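Local structure of methyl transferase from Methanosarcina acetivorans (Methanosarcina acetivorans, 6MRO) at residues D16-A21 and R43-I48; M49-G54 and V79-I84; M136-D141 and R151-A156; K172-D177 and R185-L190. The protein probably transfers a methyl group from S-adenosylmethionine to an acceptor, and binds S-adenosylhomocysteine and two calcium ions. The protein carries 1 engineered substitution. All coordinates share one frame; numbering follows the deposited sequence. Where two conformers were deposited one is given.

Contact 1. Residues D16-A21 and R43-I48; sequences DHPQPA and RGENAI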
loop_
_atom_site.group_PDB
_atom_site.type_symbol
_atom_site.label_atom_id
_atom_site.label_comp_id
_atom_site.label_asym_id
_atom_site.label_seq_id
_atom_site.Cartn_x
_atom_site.Cartn_y
_atom_site.Cartn_z
ATOM N N ASP A 16 -1.048 -6.438 -13.932
ATOM C CA ASP A 16 -1.419 -7.842 -13.828
ATOM C C ASP A 16 -0.401 -8.663 -13.051
ATOM O O ASP A 16 -0.295 -9.873 -13.273
ATOM C CB ASP A 16 -1.637 -8.438 -15.230
ATOM C CG ASP A 16 -0.343 -8.600 -16.037
ATOM O OD1 ASP A 16 0.776 -8.321 -15.554
ATOM O OD2 ASP A 16 -0.460 -9.027 -17.200
ATOM N N HIS A 17 0.360 -8.032 -12.164
ATOM C CA HIS A 17 1.363 -8.721 -11.368
ATOM C C HIS A 17 1.607 -7.891 -10.112
ATOM O O HIS A 17 1.205 -6.724 -10.046
ATOM C CB HIS A 17 2.666 -8.928 -12.168
ATOM C CG HIS A 17 3.235 -7.673 -12.762
ATOM N ND1 HIS A 17 2.765 -7.127 -13.939
ATOM C CD2 HIS A 17 4.269 -6.890 -12.372
ATOM C CE1 HIS A 17 3.475 -6.053 -14.241
ATOM N NE2 HIS A 17 4.391 -5.880 -13.303
ATOM N N PRO A 18 2.246 -8.462 -9.094
ATOM C CA PRO A 18 2.621 -7.652 -7.931
ATOM C C PRO A 18 3.630 -6.598 -8.342
ATOM O O PRO A 18 4.376 -6.776 -9.303
ATOM C CB PRO A 18 3.246 -8.670 -6.966
ATOM C CG PRO A 18 2.726 -10.008 -7.438
ATOM C CD PRO A 18 2.603 -9.880 -8.920
ATOM N N GLN A 19 3.646 -5.488 -7.607
ATOM C CA GLN A 19 4.665 -4.478 -7.854
ATOM C C GLN A 19 6.051 -5.057 -7.573
ATOM O O GLN A 19 6.249 -5.723 -6.551
ATOM C CB GLN A 19 4.437 -3.239 -6.985
ATOM C CG GLN A 19 3.329 -2.347 -7.520
ATOM C CD GLN A 19 3.752 -1.607 -8.755
ATOM O OE1 GLN A 19 4.931 -1.588 -9.108
ATOM N NE2 GLN A 19 2.784 -1.048 -9.463
ATOM N N PRO A 20 7.027 -4.811 -8.449
ATOM C CA PRO A 20 8.363 -5.379 -8.212
ATOM C C PRO A 20 8.968 -4.963 -6.886
ATOM O O PRO A 20 9.655 -5.779 -6.257
ATOM C CB PRO A 20 9.173 -4.865 -9.407
ATOM C CG PRO A 20 8.155 -4.732 -10.496
ATOM C CD PRO A 20 6.858 -4.345 -9.838
ATOM N N ALA A 21 8.711 -3.738 -6.421
ATOM C CA ALA A 21 9.294 -3.310 -5.149
ATOM C C ALA A 21 8.844 -4.210 -4.006
ATOM O O ALA A 21 9.627 -4.513 -3.098
ATOM C CB ALA A 21 8.935 -1.851 -4.861
ATOM N N ARG A 43 -7.173 -4.519 -6.858
ATOM C CA ARG A 43 -7.554 -5.839 -7.357
ATOM C C ARG A 43 -6.620 -6.954 -6.888
ATOM O O ARG A 43 -6.634 -8.044 -7.478
ATOM C CB ARG A 43 -7.646 -5.811 -8.886
ATOM C CG ARG A 43 -8.939 -5.199 -9.344
ATOM C CD ARG A 43 -9.008 -4.981 -10.850
ATOM N NE ARG A 43 -10.382 -4.689 -11.247
ATOM C CZ ARG A 43 -10.720 -3.785 -12.159
ATOM N NH1 ARG A 43 -12.007 -3.601 -12.468
ATOM N NH2 ARG A 43 -9.782 -3.011 -12.713
ATOM N N GLY A 44 -5.796 -6.696 -5.860
ATOM C CA GLY A 44 -5.271 -7.748 -5.004
ATOM C C GLY A 44 -3.965 -8.419 -5.385
ATOM O O GLY A 44 -3.608 -9.414 -4.744
ATOM N N GLU A 45 -3.222 -7.904 -6.374
ATOM C CA GLU A 45 -1.993 -8.585 -6.794
ATOM C C GLU A 45 -0.968 -8.672 -5.658
ATOM O O GLU A 45 -0.429 -9.750 -5.373
ATOM C CB GLU A 45 -1.380 -7.902 -8.018
ATOM C CG GLU A 45 -2.223 -8.036 -9.252
ATOM C CD GLU A 45 -2.187 -9.438 -9.846
ATOM O OE1 GLU A 45 -3.099 -9.742 -10.637
ATOM O OE2 GLU A 45 -1.259 -10.222 -9.541
ATOM N N ASN A 46 -0.694 -7.554 -4.985
ATOM C CA ASN A 46 0.305 -7.599 -3.919
ATOM C C ASN A 46 -0.177 -8.450 -2.753
ATOM O O ASN A 46 0.612 -9.175 -2.134
ATOM C CB ASN A 46 0.637 -6.192 -3.435
ATOM C CG ASN A 46 1.393 -5.384 -4.472
ATOM O OD1 ASN A 46 2.265 -5.917 -5.156
ATOM N ND2 ASN A 46 1.107 -4.081 -4.548
ATOM N N ALA A 47 -1.470 -8.372 -2.442
ATOM C CA ALA A 47 -2.006 -9.122 -1.311
ATOM C C ALA A 47 -1.912 -10.616 -1.562
ATOM O O ALA A 47 -1.517 -11.380 -0.673
ATOM C CB ALA A 47 -3.460 -8.709 -1.061
ATOM N N ILE A 48 -2.234 -11.045 -2.784
ATOM C CA ILE A 48 -2.135 -12.457 -3.128
ATOM C C ILE A 48 -0.684 -12.911 -3.068
ATOM O O ILE A 48 -0.377 -14.015 -2.607
ATOM C CB ILE A 48 -2.769 -12.703 -4.514
ATOM C CG1 ILE A 48 -4.293 -12.535 -4.421
ATOM C CG2 ILE A 48 -2.412 -14.089 -5.028
ATOM C CD1 ILE A 48 -5.005 -12.481 -5.768
HETATM O O HOH W 1 -0.091 -12.328 -11.168
#
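N46 and Q19 make the one direct hydrogen bond of this contact: the backbone N of Q19 meets OD1 of N46 at 2.8 Å, in the plane of the amide carbonyl and on a lone pair. With CG anti to its own carbonyl carbon (chi1 -69°), N46 reaches out from the first turn of helix 45-51 towards the residue at the N-cap position of helix 20-27. A water joins the same two segments further out, giving one hydrogen to D16 O and another to E45 OE2. The rest is van der Waals packing. CB of P18 lies 3.4 Å from N46 OD1, and CB of E45 sits 3.5 Å from H17 O. The E45 chain bends at chi2 (-73°), laying its carboxylate against the D16-H17 peptide. The charge itself is met elsewhere, OE1 by K73 and OE2 by R77. Cutting E45 back to alanine removes the carboxylate, which is likely to leave K73 and R77 without this partner and the D16-H17 peptide uncovered. N46 also touches the bound S-adenosylhomocysteine, and G44, just before helix 45-51, and A47 within it fit a GxGxxA pattern, consistent with the Rossmann-like fold of S-adenosylmethionine-dependent methyltransferases.

Contact 2. Residues M49-G54 and V79-I84; sequences MLAKNG and VKVNFI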
loop_
_atom_site.group_PDB
_atom_site.type_symbol
_atom_site.label_atom_id
_atom_site.label_comp_id
_atom_site.label_asym_id
_atom_site.label_seq_id
_atom_site.Cartn_x
_atom_site.Cartn_y
_atom_site.Cartn_z
ATOM N N MET A 49 0.236 -12.061 -3.508
ATOM C CA MET A 49 1.647 -12.422 -3.446
ATOM C C MET A 49 2.081 -12.680 -2.005
ATOM O O MET A 49 2.771 -13.671 -1.717
ATOM C CB MET A 49 2.481 -11.317 -4.095
ATOM C CG MET A 49 3.931 -11.678 -4.248
ATOM S SD MET A 49 4.817 -11.129 -2.789
ATOM C CE MET A 49 4.731 -9.349 -2.981
ATOM N N LEU A 50 1.691 -11.802 -1.085
ATOM C CA LEU A 50 2.042 -11.999 0.321
ATOM C C LEU A 50 1.444 -13.291 0.852
ATOM O O LEU A 50 2.088 -14.027 1.607
ATOM C CB LEU A 50 1.551 -10.816 1.156
ATOM C CG LEU A 50 2.384 -9.536 1.029
ATOM C CD1 LEU A 50 1.937 -8.484 2.040
ATOM C CD2 LEU A 50 3.840 -9.866 1.207
ATOM N N ALA A 51 0.198 -13.580 0.454
ATOM C CA ALA A 51 -0.469 -14.806 0.870
ATOM C C ALA A 51 0.249 -16.038 0.340
ATOM O O ALA A 51 0.346 -17.053 1.039
ATOM C CB ALA A 51 -1.931 -14.779 0.406
ATOM N N LYS A 52 0.764 -15.982 -0.894
ATOM C CA LYS A 52 1.505 -17.115 -1.444
ATOM C C LYS A 52 2.908 -17.234 -0.865
ATOM O O LYS A 52 3.613 -18.198 -1.183
ATOM C CB LYS A 52 1.591 -17.019 -2.975
ATOM C CG LYS A 52 0.413 -17.651 -3.713
ATOM C CD LYS A 52 0.737 -17.893 -5.186
ATOM C CE LYS A 52 -0.533 -17.987 -6.029
ATOM N NZ LYS A 52 -1.197 -19.326 -5.954
ATOM N N ASN A 53 3.333 -16.286 -0.036
ATOM C CA ASN A 53 4.631 -16.335 0.618
ATOM C C ASN A 53 4.515 -16.358 2.139
ATOM O O ASN A 53 5.332 -15.771 2.852
ATOM C CB ASN A 53 5.499 -15.176 0.146
ATOM C CG ASN A 53 5.998 -15.400 -1.263
ATOM O OD1 ASN A 53 6.951 -16.136 -1.473
ATOM N ND2 ASN A 53 5.311 -14.827 -2.236
ATOM N N GLY A 54 3.493 -17.038 2.648
ATOM C CA GLY A 54 3.435 -17.402 4.051
ATOM C C GLY A 54 2.805 -16.403 4.994
ATOM O O GLY A 54 2.884 -16.605 6.213
ATOM N N VAL A 79 -5.853 -19.311 -3.288
ATOM C CA VAL A 79 -5.181 -18.669 -2.201
ATOM C C VAL A 79 -6.210 -18.053 -1.274
ATOM O O VAL A 79 -7.193 -17.583 -1.695
ATOM C CB VAL A 79 -4.234 -17.583 -2.754
ATOM C CG1 VAL A 79 -3.611 -16.817 -1.638
ATOM C CG2 VAL A 79 -3.181 -18.160 -3.631
ATOM N N LYS A 80 -5.950 -18.067 0.013
ATOM C CA LYS A 80 -6.858 -17.521 0.954
ATOM C C LYS A 80 -6.426 -16.139 1.350
ATOM O O LYS A 80 -5.333 -15.963 1.776
ATOM C CB LYS A 80 -6.872 -18.351 2.227
ATOM C CG LYS A 80 -7.298 -19.787 2.070
ATOM C CD LYS A 80 -8.744 -19.943 1.610
ATOM C CE LYS A 80 -9.232 -21.371 1.508
ATOM N NZ LYS A 80 -10.641 -21.385 1.028
ATOM N N VAL A 81 -7.290 -15.161 1.165
ATOM C CA VAL A 81 -7.040 -13.804 1.556
ATOM C C VAL A 81 -8.336 -13.242 2.078
ATOM O O VAL A 81 -9.356 -13.572 1.557
ATOM C CB VAL A 81 -6.598 -12.889 0.409
ATOM C CG1 VAL A 81 -6.386 -11.483 0.920
ATOM C CG2 VAL A 81 -5.366 -13.377 -0.274
ATOM N N ASN A 82 -8.273 -12.394 3.098
ATOM C CA ASN A 82 -9.428 -11.716 3.696
ATOM C C ASN A 82 -9.571 -10.339 3.042
ATOM O O ASN A 82 -8.991 -9.351 3.492
ATOM C CB ASN A 82 -9.235 -11.632 5.209
ATOM C CG ASN A 82 -10.374 -10.939 5.930
ATOM O OD1 ASN A 82 -11.544 -11.125 5.612
ATOM N ND2 ASN A 82 -10.024 -10.139 6.932
ATOM N N PHE A 83 -10.345 -10.269 1.955
ATOM C CA PHE A 83 -10.565 -9.016 1.233
ATOM C C PHE A 83 -11.837 -8.352 1.745
ATOM O O PHE A 83 -12.903 -8.986 1.786
ATOM C CB PHE A 83 -10.686 -9.263 -0.274
ATOM C CG PHE A 83 -9.367 -9.440 -0.977
ATOM C CD1 PHE A 83 -8.427 -8.421 -0.996
ATOM C CD2 PHE A 83 -9.075 -10.630 -1.633
ATOM C CE1 PHE A 83 -7.216 -8.587 -1.650
ATOM C CE2 PHE A 83 -7.879 -10.801 -2.288
ATOM C CZ PHE A 83 -6.941 -9.777 -2.295
ATOM N N ILE A 84 -11.740 -7.087 2.141
ATOM C CA ILE A 84 -12.893 -6.400 2.709
ATOM C C ILE A 84 -13.007 -5.001 2.127
ATOM O O ILE A 84 -12.002 -4.332 1.857
ATOM C CB ILE A 84 -12.851 -6.353 4.258
ATOM C CG1 ILE A 84 -11.680 -5.529 4.782
ATOM C CG2 ILE A 84 -12.804 -7.759 4.847
ATOM C CD1 ILE A 84 -11.635 -5.488 6.302
#
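A51 points its methyl group between V79 and V81, and this small group is the centre of the contact. CG1 of V79 meets it at 3.3 Å, tighter than usual for two carbons, while CG2 of V81 stands 3.8 Å from the same CB. The two valines share a rotamer, each with CG1 anti to its backbone N (chi1 175° in V79), yet V79 offers the alanine its CG1 and V81 its CG2. The second branch of each is used as well. CG2 of V79 lies beside the end of K52, whose chain crosses the valine at about a right angle and, in the conformer described, brings NZ to 3.3 Å from that methyl. CG and CE of the lysine are also close to it, both at 3.6 Å, while the amine is bonded to the carbonyl O of R77. CG1 of V81 rests over the centre of the F83 ring, 3.5 Å above its plane; that ring packs in turn against helix 64-76. V57 of strand 56-61 touches both A51 and V81. Residues 51-54 form a type I turn, and ND2 of N53 folds back to M49 O at 2.8 Å. No hydrogen bond passes between residues 49-54 and 79-84. The direct contact between the C-terminal part of helix 45-51 and the approach to edge strand 82-85 is therefore mainly apolar and near the surface, and depends on the fit of methyl groups.

Contact 3. Residues M136-D141 and R151-A156; sequences MLCFSD and RRASKA. With CA (calcium ion), chain D; CA (calcium ion), chain C.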
loop_
_atom_site.group_PDB
_atom_site.type_symbol
_atom_site.label_atom_id
_atom_site.label_comp_id
_atom_site.label_asym_id
_atom_site.label_seq_id
_atom_site.Cartn_x
_atom_site.Cartn_y
_atom_site.Cartn_z
ATOM N N MET A 136 5.823 1.301 2.112
ATOM C CA MET A 136 5.006 2.192 1.307
ATOM C C MET A 136 5.732 2.524 0.017
ATOM O O MET A 136 6.916 2.869 0.034
ATOM C CB MET A 136 4.670 3.465 2.084
ATOM C CG MET A 136 3.751 4.432 1.354
ATOM S SD MET A 136 4.620 5.577 0.246
ATOM C CE MET A 136 5.343 6.669 1.479
ATOM N N LEU A 137 5.012 2.426 -1.094
ATOM C CA LEU A 137 5.549 2.708 -2.415
ATOM C C LEU A 137 4.819 3.899 -3.011
ATOM O O LEU A 137 3.582 3.918 -3.049
ATOM C CB LEU A 137 5.411 1.464 -3.297
ATOM C CG LEU A 137 5.777 1.524 -4.778
ATOM C CD1 LEU A 137 7.277 1.602 -4.922
ATOM C CD2 LEU A 137 5.220 0.252 -5.473
ATOM N N CYS A 138 5.582 4.880 -3.495
ATOM C CA CYS A 138 4.988 6.071 -4.082
ATOM C C CYS A 138 5.907 6.622 -5.167
ATOM O O CYS A 138 7.092 6.284 -5.244
ATOM C CB CYS A 138 4.704 7.126 -2.997
ATOM S SG CYS A 138 6.205 7.711 -2.149
ATOM N N PHE A 139 5.342 7.466 -6.021
ATOM C CA PHE A 139 6.152 8.138 -7.028
ATOM C C PHE A 139 7.075 9.146 -6.354
ATOM O O PHE A 139 6.686 9.813 -5.395
ATOM C CB PHE A 139 5.259 8.838 -8.050
ATOM C CG PHE A 139 4.402 7.902 -8.837
ATOM C CD1 PHE A 139 4.968 6.865 -9.558
ATOM C CD2 PHE A 139 3.024 8.040 -8.837
ATOM C CE1 PHE A 139 4.175 5.980 -10.280
ATOM C CE2 PHE A 139 2.231 7.167 -9.560
ATOM C CZ PHE A 139 2.813 6.134 -10.278
ATOM N N SER A 140 8.302 9.261 -6.858
ATOM C CA SER A 140 9.305 10.091 -6.210
ATOM C C SER A 140 9.277 11.515 -6.754
ATOM O O SER A 140 9.026 11.755 -7.943
ATOM C CB SER A 140 10.711 9.499 -6.377
ATOM O OG SER A 140 11.046 9.287 -7.735
ATOM N N ASP A 141 9.555 12.459 -5.861
ATOM C CA ASP A 141 9.580 13.885 -6.158
ATOM C C ASP A 141 10.966 14.408 -5.812
ATOM O O ASP A 141 11.313 14.550 -4.630
ATOM C CB ASP A 141 8.497 14.612 -5.364
ATOM C CG ASP A 141 8.515 16.111 -5.559
ATOM O OD1 ASP A 141 9.360 16.641 -6.314
ATOM O OD2 ASP A 141 7.652 16.775 -4.943
ATOM N N ARG A 151 0.551 14.943 -7.614
ATOM C CA ARG A 151 1.560 15.093 -6.572
ATOM C C ARG A 151 2.562 13.948 -6.636
ATOM O O ARG A 151 2.255 12.848 -7.102
ATOM C CB ARG A 151 0.910 15.118 -5.185
ATOM C CG ARG A 151 0.258 16.429 -4.786
ATOM C CD ARG A 151 -0.498 16.259 -3.470
ATOM N NE ARG A 151 -1.479 15.180 -3.562
ATOM C CZ ARG A 151 -2.001 14.543 -2.517
ATOM N NH1 ARG A 151 -2.890 13.573 -2.713
ATOM N NH2 ARG A 151 -1.640 14.874 -1.284
ATOM N N ARG A 152 3.780 14.217 -6.180
ATOM C CA ARG A 152 4.768 13.170 -5.963
ATOM C C ARG A 152 5.454 13.454 -4.633
ATOM O O ARG A 152 5.556 14.607 -4.207
ATOM C CB ARG A 152 5.805 13.085 -7.101
ATOM C CG ARG A 152 5.205 12.914 -8.510
ATOM C CD ARG A 152 6.233 12.350 -9.504
ATOM N NE ARG A 152 7.395 13.227 -9.687
ATOM C CZ ARG A 152 7.428 14.288 -10.488
ATOM N NH1 ARG A 152 6.356 14.627 -11.199
ATOM N NH2 ARG A 152 8.534 15.017 -10.575
ATOM N N ALA A 153 5.914 12.402 -3.971
ATOM C CA ALA A 153 6.398 12.529 -2.604
ATOM C C ALA A 153 7.918 12.635 -2.605
ATOM O O ALA A 153 8.605 11.829 -3.238
ATOM C CB ALA A 153 5.931 11.349 -1.750
ATOM N N SER A 154 8.437 13.654 -1.926
ATOM C CA SER A 154 9.874 13.782 -1.744
ATOM C C SER A 154 10.287 13.038 -0.482
ATOM O O SER A 154 9.450 12.647 0.329
ATOM C CB SER A 154 10.277 15.246 -1.639
ATOM O OG SER A 154 9.758 15.796 -0.443
ATOM N N LYS A 155 11.595 12.830 -0.316
ATOM C CA LYS A 155 12.053 12.203 0.918
ATOM C C LYS A 155 11.720 13.077 2.118
ATOM O O LYS A 155 11.333 12.569 3.178
ATOM C CB LYS A 155 13.551 11.918 0.851
ATOM C CG LYS A 155 13.931 11.015 -0.299
ATOM C CD LYS A 155 15.436 10.876 -0.426
ATOM C CE LYS A 155 15.867 9.454 -0.163
ATOM N NZ LYS A 155 16.870 9.032 -1.176
ATOM N N ALA A 156 11.830 14.396 1.953
ATOM C CA ALA A 156 11.497 15.309 3.041
ATOM C C ALA A 156 10.027 15.190 3.417
ATOM O O ALA A 156 9.676 15.153 4.600
ATOM C CB ALA A 156 11.841 16.745 2.645
HETATM CA CA CA D . 5.691 16.819 -3.631
HETATM CA CA CA C . 8.370 19.011 -5.747
HETATM O O HOH W 2 11.164 13.965 -9.457
HETATM O O HOH W 3 13.270 13.541 -2.990
HETATM O O HOH W 4 4.659 17.105 -5.751
HETATM O O HOH W 5 9.715 18.973 -3.838
HETATM O O HOH W 6 3.508 16.185 -2.681
#
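The guanidinium of R152 turns its edge to S140: NE donates to S140 O at 2.8 Å, the oxygen lying within 1° of the guanidinium plane, and a water in the same plane accepts from NH2. The ring of F139, whose CB packs on the R152 chain, stands edge-to-face with F176 and has R185 as a cation-pi partner. The third flat group, the carboxylate of D141, belongs to a two-calcium site near the C-terminal end of strand 132-139. It grips one calcium with both oxygens, OD1 at 2.6 Å and OD2 at 2.5 Å, while OD2 also bridges to the second ion at 2.4 Å. That second calcium takes the backbone O of R152 at 2.3 Å, and E146 and E157 are among its other protein ligands. A leucine at R152 keeps the metal-binding carbonyl but lacks the guanidinium, which would probably leave S140 O without its NE partner and this part of the loop freer to move. A single beta bridge, S140 with A153, fixes the alignment: A153 N donates to F139 O at 3.1 Å, and D141 N reaches A153 O from above the carbonyl plane. Calcium ligands from both segments are thereby brought side by side. Beside the bridge, the methyl of A153 lies 3.7 Å from SG of C138.

Contact 4. Residues K172-D177 and R185-L190; sequences KDVIFD and RQAYLL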
loop_
_atom_site.group_PDB
_atom_site.type_symbol
_atom_site.label_atom_id
_atom_site.label_comp_id
_atom_site.label_asym_id
_atom_site.label_seq_id
_atom_site.Cartn_x
_atom_site.Cartn_y
_atom_site.Cartn_z
ATOM N N LYS A 172 14.203 4.296 -0.293
ATOM C CA LYS A 172 15.023 3.797 -1.388
ATOM C C LYS A 172 14.424 4.182 -2.735
ATOM O O LYS A 172 13.203 4.140 -2.917
ATOM C CB LYS A 172 15.149 2.268 -1.323
ATOM C CG LYS A 172 16.335 1.778 -0.532
ATOM C CD LYS A 172 16.377 0.252 -0.457
ATOM C CE LYS A 172 17.534 -0.183 0.431
ATOM N NZ LYS A 172 17.428 -1.588 0.898
ATOM N N ASP A 173 15.287 4.532 -3.680
ATOM C CA ASP A 173 14.856 4.670 -5.066
ATOM C C ASP A 173 14.481 3.302 -5.614
ATOM O O ASP A 173 15.259 2.349 -5.520
ATOM C CB ASP A 173 15.963 5.284 -5.924
ATOM C CG ASP A 173 16.202 6.747 -5.609
ATOM O OD1 ASP A 173 17.265 7.068 -5.035
ATOM O OD2 ASP A 173 15.328 7.578 -5.943
ATOM N N VAL A 174 13.277 3.199 -6.167
ATOM C CA VAL A 174 12.843 1.974 -6.821
ATOM C C VAL A 174 12.081 2.334 -8.093
ATOM O O VAL A 174 12.088 3.487 -8.540
ATOM C CB VAL A 174 11.978 1.107 -5.885
ATOM C CG1 VAL A 174 12.785 0.619 -4.675
ATOM C CG2 VAL A 174 10.733 1.878 -5.441
ATOM N N ILE A 175 11.451 1.342 -8.698
ATOM C CA ILE A 175 10.648 1.514 -9.901
ATOM C C ILE A 175 9.205 1.168 -9.560
ATOM O O ILE A 175 8.951 0.294 -8.723
ATOM C CB ILE A 175 11.189 0.623 -11.037
ATOM C CG1 ILE A 175 12.473 1.222 -11.608
ATOM C CG2 ILE A 175 10.157 0.451 -12.135
ATOM C CD1 ILE A 175 12.334 2.670 -11.974
ATOM N N PHE A 176 8.261 1.885 -10.168
ATOM C CA PHE A 176 6.838 1.601 -10.039
ATOM C C PHE A 176 6.334 1.164 -11.408
ATOM O O PHE A 176 6.485 1.904 -12.388
ATOM C CB PHE A 176 6.073 2.827 -9.535
ATOM C CG PHE A 176 4.602 2.585 -9.313
ATOM C CD1 PHE A 176 4.121 2.306 -8.049
ATOM C CD2 PHE A 176 3.701 2.661 -10.368
ATOM C CE1 PHE A 176 2.769 2.089 -7.832
ATOM C CE2 PHE A 176 2.349 2.454 -10.163
ATOM C CZ PHE A 176 1.881 2.164 -8.890
ATOM N N ASP A 177 5.777 -0.045 -11.491
ATOM C CA ASP A 177 5.269 -0.519 -12.773
ATOM C C ASP A 177 3.912 0.110 -13.033
ATOM O O ASP A 177 3.075 0.218 -12.132
ATOM C CB ASP A 177 5.149 -2.045 -12.808
ATOM C CG ASP A 177 6.465 -2.732 -13.104
ATOM O OD1 ASP A 177 7.466 -2.023 -13.366
ATOM O OD2 ASP A 177 6.497 -3.982 -13.071
ATOM N N ARG A 185 8.056 4.017 -13.692
ATOM C CA ARG A 185 8.104 5.360 -13.135
ATOM C C ARG A 185 9.059 5.364 -11.949
ATOM O O ARG A 185 9.086 4.404 -11.174
ATOM C CB ARG A 185 6.714 5.809 -12.677
ATOM C CG ARG A 185 5.680 5.919 -13.785
ATOM C CD ARG A 185 5.566 7.345 -14.288
ATOM N NE ARG A 185 5.723 8.333 -13.217
ATOM C CZ ARG A 185 4.737 9.091 -12.742
ATOM N NH1 ARG A 185 4.979 9.970 -11.777
ATOM N NH2 ARG A 185 3.509 8.974 -13.232
ATOM N N GLN A 186 9.841 6.436 -11.812
ATOM C CA GLN A 186 10.732 6.554 -10.661
ATOM C C GLN A 186 9.916 6.655 -9.380
ATOM O O GLN A 186 8.926 7.387 -9.303
ATOM C CB GLN A 186 11.639 7.780 -10.789
ATOM C CG GLN A 186 12.773 7.605 -11.788
ATOM C CD GLN A 186 13.722 8.768 -11.757
ATOM O OE1 GLN A 186 13.395 9.831 -11.223
ATOM N NE2 GLN A 186 14.913 8.584 -12.332
ATOM N N ALA A 187 10.348 5.928 -8.361
ATOM C CA ALA A 187 9.521 5.737 -7.182
ATOM C C ALA A 187 10.404 5.697 -5.939
ATOM O O ALA A 187 11.631 5.557 -6.020
ATOM C CB ALA A 187 8.687 4.454 -7.303
ATOM N N TYR A 188 9.753 5.840 -4.783
ATOM C CA TYR A 188 10.367 5.657 -3.474
ATOM C C TYR A 188 9.733 4.474 -2.759
ATOM O O TYR A 188 8.514 4.280 -2.819
ATOM C CB TYR A 188 10.201 6.895 -2.592
ATOM C CG TYR A 188 11.193 7.989 -2.869
ATOM C CD1 TYR A 188 12.516 7.693 -3.161
ATOM C CD2 TYR A 188 10.805 9.331 -2.837
ATOM C CE1 TYR A 188 13.431 8.697 -3.409
ATOM C CE2 TYR A 188 11.711 10.341 -3.084
ATOM C CZ TYR A 188 13.026 10.016 -3.375
ATOM O OH TYR A 188 13.934 11.022 -3.633
ATOM N N LEU A 189 10.557 3.700 -2.054
ATOM C CA LEU A 189 10.070 2.666 -1.147
ATOM C C LEU A 189 10.509 3.028 0.265
ATOM O O LEU A 189 11.712 3.102 0.551
ATOM C CB LEU A 189 10.590 1.284 -1.530
ATOM C CG LEU A 189 10.101 0.171 -0.592
ATOM C CD1 LEU A 189 8.634 -0.143 -0.857
ATOM C CD2 LEU A 189 10.973 -1.070 -0.732
ATOM N N LEU A 190 9.534 3.279 1.127
ATOM C CA LEU A 190 9.780 3.534 2.532
ATOM C C LEU A 190 9.674 2.231 3.311
ATOM O O LEU A 190 8.689 1.489 3.172
ATOM C CB LEU A 190 8.777 4.558 3.065
ATOM C CG LEU A 190 8.577 4.586 4.583
ATOM C CD1 LEU A 190 9.805 5.195 5.265
ATOM C CD2 LEU A 190 7.318 5.394 4.892
HETATM O O HOH W 7 13.103 7.442 -7.328
#
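V174 and A187 form the apolar centre of this antiparallel hairpin, CG2 of the valine standing 3.8 Å from the alanine CB. The two branches of V174 divide the work, for CG1 turns to the CB of L189 at 3.9 Å. On the other flank of A187, CB of F176 packs on the same methyl, and with CG anti to its backbone N (chi1 -177°) the phenylalanine carries its ring onward to Q19 and F139. L137 of the neighbouring strand 132-139 lies against V174, F176 and A187. Six backbone hydrogen bonds stitch the strands at the pairs K172-L189, V174-A187 and F176-R185. The bond from V174 N to A187 O, 2.9 Å long, is almost straight at hydrogen (174°) although the donor sits above the carbonyl plane. D173 and Y188 emerge on the opposite face and run side by side, their carboxylate and ring planes 41° apart, with D173 OD2 3.4 Å from Y188 CE1. The K172 carbonyl O approaches the edge of that ring in its plane. One water donates both to D173 OD2, at 2.6 Å, and to A187 O, which thus accepts two hydrogen bonds, while K142 makes a salt bridge to the same carboxylate oxygen. One face is thus apolar between K172 and R185 at its ends; on the other, charge and water gather at D173 beside the buried Y188.

Overall arrangement
Contacts 1 and 2 share helix 45-51 at the parallel-stranded part of the sheet, contact 1 beside the S-adenosylhomocysteine pocket and contact 2 near the surface. Buried M49 and F83 of contact 2 pack on P18 and A47 of contact 1. Contacts 3 and 4, partly buried like contact 1, lie about 8 Å apart between centres and are joined through the neighbouring strands 132-139 (contact 3) and 184-193 (contact 4), linked by the bond of Y188 N to C138 O. H17 and Q19 reach D177, connecting contact 1 with contact 4. The chemistry varies accordingly: a side-chain amide bond in contact 1, methyl groups in contact 2, calcium ligation in contact 3, and regular strand pairing in contact 4.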